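Local coordinates for protein CRISPR-associated endoribonuclease Cas2 (Thermococcus onnurineus, PDB 5G4D) that probably cuts single-stranded RNA as a magnesium-dependent endoribonuclease and takes part as a homodimer with Cas1 in CRISPR adaptation, at residues Y5-Y10 with V64-R69. Sequence-based numbering, arbitrary orientation.
Sequences YVVIVY and VIYKLR
Y5-V9 and V64-L68 run antiparallel, joined by six backbone hydrogen bonds in the pairs Y5-L68, V7-Y66 and V9-V64. V6-K67 and I8-I65 are the non-hydrogen-bonded pairs. CA of V6 and of I8 make CA-H...O contacts with Y66 O and V64 O, one residue before their pair partners. I65, V6 and I8 share the helix-covered face. CG2 of I65 is 3.9 Å from V6 CG1 and 4.0 Å from I8 CG1. With similar chi1 values (-60° in I8, -54° in I65) the two isoleucines lie side by side, and I65 CG1 also meets CG1 and CD1 of I8. Helix 42-55 covers them through F45 and I48. Y5, V7, V9, V64, Y66 and L68 lie on the other face. V9 CG2 packs against V64 CB at 3.7 Å, and L68 CD1 reaches V7 CG2 at 4.0 Å. V64 CG1 sits over one face of the Y66 ring of the same strand, 3.7 Å above its plane and toward the rim. V7 O lies at the ring edge. The Y66 hydroxyl is hydrogen-bonded to E37 of the second subunit, that of Y5 to E37 of its own chain. V64-K67 also pairs with a strand of the second subunit, continuing the sheet across the dimer. Strand 4-11, ending at D11, the predicted magnesium ligand, is an inner strand and 62-68 an outermost strand of the chain's four-stranded antiparallel sheet, in the order 2-3-1-4 of the ferredoxin-like Cas2 fold.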
ATOM      1  N   TYR A   5       7.787 -11.889  -2.033  1.00 15.96           N
ATOM      2  CA  TYR A   5       6.549 -11.278  -2.491  1.00 16.21           C
ATOM      3  C   TYR A   5       6.582  -9.807  -2.098  1.00 15.93           C
ATOM      4  O   TYR A   5       6.936  -9.481  -0.965  1.00 18.84           O
ATOM      5  CB  TYR A   5       5.335 -11.977  -1.858  1.00 17.70           C
ATOM      6  CG  TYR A   5       4.036 -11.696  -2.554  1.00 17.58           C
ATOM      7  CD1 TYR A   5       3.307 -10.545  -2.265  1.00 16.16           C
ATOM      8  CD2 TYR A   5       3.522 -12.583  -3.497  1.00 19.30           C
ATOM      9  CE1 TYR A   5       2.117 -10.272  -2.915  1.00 18.24           C
ATOM     10  CE2 TYR A   5       2.331 -12.321  -4.147  1.00 19.34           C
ATOM     11  CZ  TYR A   5       1.633 -11.161  -3.858  1.00 19.02           C
ATOM     12  OH  TYR A   5       0.449 -10.881  -4.494  1.00 20.77           O
ATOM     13  N   VAL A   6       6.236  -8.914  -3.024  1.00 14.07           N
ATOM     14  CA  VAL A   6       6.333  -7.486  -2.730  1.00 15.35           C
ATOM     15  C   VAL A   6       4.969  -6.817  -2.835  1.00 14.91           C
ATOM     16  O   VAL A   6       4.097  -7.219  -3.614  1.00 15.64           O
ATOM     17  CB  VAL A   6       7.349  -6.763  -3.646  1.00 13.69           C
ATOM     18  CG1 VAL A   6       8.769  -7.249  -3.349  1.00 16.88           C
ATOM     19  CG2 VAL A   6       6.982  -6.955  -5.122  1.00 15.32           C
ATOM     20  N   VAL A   7       4.786  -5.785  -2.018  1.00 12.52           N
ATOM     21  CA  VAL A   7       3.697  -4.822  -2.179  1.00 12.93           C
ATOM     22  C   VAL A   7       4.369  -3.478  -2.352  1.00 12.16           C
ATOM     23  O   VAL A   7       5.167  -3.072  -1.497  1.00 12.76           O
ATOM     24  CB  VAL A   7       2.736  -4.786  -0.975  1.00 11.78           C
ATOM     25  CG1 VAL A   7       1.692  -3.672  -1.176  1.00 13.48           C
ATOM     26  CG2 VAL A   7       2.076  -6.139  -0.740  1.00 15.54           C
ATOM     27  N   ILE A   8       4.069  -2.789  -3.452  1.00 11.05           N
ATOM     28  CA  ILE A   8       4.706  -1.513  -3.757  1.00 11.77           C
ATOM     29  C   ILE A   8       3.649  -0.420  -3.755  1.00 13.40           C
ATOM     30  O   ILE A   8       2.629  -0.529  -4.449  1.00 13.72           O
ATOM     31  CB  ILE A   8       5.438  -1.543  -5.109  1.00 13.29           C
ATOM     32  CG1 ILE A   8       6.525  -2.616  -5.085  1.00 13.91           C
ATOM     33  CG2 ILE A   8       6.036  -0.162  -5.406  1.00 13.65           C
ATOM     34  CD1 ILE A   8       7.456  -2.540  -6.290  1.00 13.09           C
ATOM     35  N   VAL A   9       3.894   0.632  -2.981  1.00 11.28           N
ATOM     36  CA  VAL A   9       3.038   1.818  -2.971  1.00 12.55           C
ATOM     37  C   VAL A   9       3.908   3.007  -3.347  1.00 13.21           C
ATOM     38  O   VAL A   9       5.090   3.052  -2.995  1.00 13.84           O
ATOM     39  CB  VAL A   9       2.368   2.037  -1.596  1.00 14.33           C
ATOM     40  CG1 VAL A   9       1.475   0.866  -1.256  1.00 14.95           C
ATOM     41  CG2 VAL A   9       3.427   2.233  -0.514  1.00 15.97           C
ATOM     42  N   TYR A  10       3.344   3.963  -4.079  1.00 12.68           N
ATOM     43  CA  TYR A  10       4.180   5.077  -4.517  1.00 15.20           C
ATOM     44  C   TYR A  10       3.399   6.381  -4.509  1.00 16.39           C
ATOM     45  O   TYR A  10       2.186   6.417  -4.726  1.00 16.95           O
ATOM     46  CB  TYR A  10       4.798   4.847  -5.905  1.00 15.04           C
ATOM     47  CG  TYR A  10       3.821   4.538  -7.015  1.00 14.96           C
ATOM     48  CD1 TYR A  10       3.461   3.232  -7.302  1.00 14.50           C
ATOM     49  CD2 TYR A  10       3.284   5.557  -7.799  1.00 19.13           C
ATOM     50  CE1 TYR A  10       2.578   2.935  -8.310  1.00 17.25           C
ATOM     51  CE2 TYR A  10       2.401   5.272  -8.827  1.00 20.34           C
ATOM     52  CZ  TYR A  10       2.058   3.959  -9.082  1.00 19.18           C
ATOM     53  OH  TYR A  10       1.187   3.648 -10.103  1.00 19.05           O
ATOM     54  N   VAL A  64       7.612   2.939  -1.554  1.00 14.34           N
ATOM     55  CA  VAL A  64       7.828   2.007  -0.449  1.00 15.95           C
ATOM     56  C   VAL A  64       7.599   0.602  -0.980  1.00 14.25           C
ATOM     57  O   VAL A  64       6.537   0.307  -1.541  1.00 12.44           O
ATOM     58  CB  VAL A  64       6.912   2.302   0.749  1.00 17.39           C
ATOM     59  CG1 VAL A  64       7.098   1.235   1.835  1.00 16.65           C
ATOM     60  CG2 VAL A  64       7.202   3.683   1.309  1.00 19.05           C
ATOM     61  N   ILE A  65       8.602  -0.256  -0.825  1.00 14.17           N
ATOM     62  CA  ILE A  65       8.535  -1.643  -1.265  1.00 14.55           C
ATOM     63  C   ILE A  65       8.518  -2.519  -0.017  1.00 15.55           C
ATOM     64  O   ILE A  65       9.564  -2.750   0.613  1.00 15.63           O
ATOM     65  CB  ILE A  65       9.707  -2.005  -2.188  1.00 15.58           C
ATOM     66  CG1 ILE A  65       9.764  -1.015  -3.356  1.00 16.52           C
ATOM     67  CG2 ILE A  65       9.573  -3.446  -2.670  1.00 17.28           C
ATOM     68  CD1 ILE A  65      10.977  -1.212  -4.257  1.00 20.51           C
ATOM     69  N   TYR A  66       7.338  -3.041   0.327  1.00 13.31           N
ATOM     70  CA  TYR A  66       7.240  -4.026   1.400  1.00 13.77           C
ATOM     71  C   TYR A  66       7.720  -5.371   0.878  1.00 14.29           C
ATOM     72  O   TYR A  66       7.298  -5.801  -0.199  1.00 15.43           O
ATOM     73  CB  TYR A  66       5.796  -4.139   1.887  1.00 12.92           C
ATOM     74  CG  TYR A  66       5.274  -2.866   2.517  1.00 13.65           C
ATOM     75  CD1 TYR A  66       5.567  -2.560   3.837  1.00 16.94           C
ATOM     76  CD2 TYR A  66       4.486  -1.972   1.787  1.00 14.79           C
ATOM     77  CE1 TYR A  66       5.096  -1.400   4.422  1.00 16.26           C
ATOM     78  CE2 TYR A  66       4.015  -0.803   2.356  1.00 14.72           C
ATOM     79  CZ  TYR A  66       4.326  -0.527   3.679  1.00 17.38           C
ATOM     80  OH  TYR A  66       3.861   0.630   4.256  1.00 17.19           O
ATOM     81  N   LYS A  67       8.604  -6.043   1.638  1.00 15.25           N
ATOM     82  CA  LYS A  67       9.214  -7.298   1.207  1.00 14.71           C
ATOM     83  C   LYS A  67       8.717  -8.402   2.131  1.00 14.61           C
ATOM     84  O   LYS A  67       9.017  -8.385   3.334  1.00 15.69           O
ATOM     85  CB  LYS A  67      10.736  -7.212   1.227  1.00 16.92           C
ATOM     86  CG  LYS A  67      11.286  -6.038   0.443  1.00 17.27           C
ATOM     87  CD  LYS A  67      12.758  -5.811   0.732  1.00 22.60           C
ATOM     88  CE  LYS A  67      13.408  -5.173  -0.475  1.00 31.00           C
ATOM     89  NZ  LYS A  67      14.772  -4.559  -0.248  1.00 29.19           N
ATOM     90  N   LEU A  68       7.948  -9.338   1.560  1.00 14.53           N
ATOM     91  CA  LEU A  68       7.224 -10.348   2.324  1.00 16.49           C
ATOM     92  C   LEU A  68       7.641 -11.746   1.889  1.00 18.48           C
ATOM     93  O   LEU A  68       8.208 -11.938   0.813  1.00 17.66           O
ATOM     94  CB  LEU A  68       5.709 -10.179   2.168  1.00 16.25           C
ATOM     95  CG  LEU A  68       5.214  -8.742   2.365  1.00 16.87           C
ATOM     96  CD1 LEU A  68       3.759  -8.612   1.962  1.00 20.16           C
ATOM     97  CD2 LEU A  68       5.415  -8.309   3.811  1.00 22.56           C
ATOM     98  N   ARG A  69       7.355 -12.728   2.745  1.00 19.52           N
ATOM     99  CA  ARG A  69       7.816 -14.093   2.505  1.00 22.55           C
ATOM    100  C   ARG A  69       6.937 -14.825   1.505  1.00 23.72           C
ATOM    101  O   ARG A  69       7.411 -15.733   0.808  1.00 24.66           O
ATOM    102  CB  ARG A  69       7.854 -14.853   3.831  1.00 22.28           C
ATOM    103  CG  ARG A  69       8.877 -14.279   4.774  1.00 27.64           C
ATOM    104  CD  ARG A  69       8.657 -14.752   6.215  1.00 32.62           C
ATOM    105  NE  ARG A  69       9.654 -14.164   7.092  1.00 32.73           N
ATOM    106  CZ  ARG A  69      10.922 -14.568   7.112  1.00 29.71           C
ATOM    107  NH1 ARG A  69      11.306 -15.533   6.301  1.00 28.67           N
ATOM    108  NH2 ARG A  69      11.814 -14.002   7.917  1.00 29.21           N
TER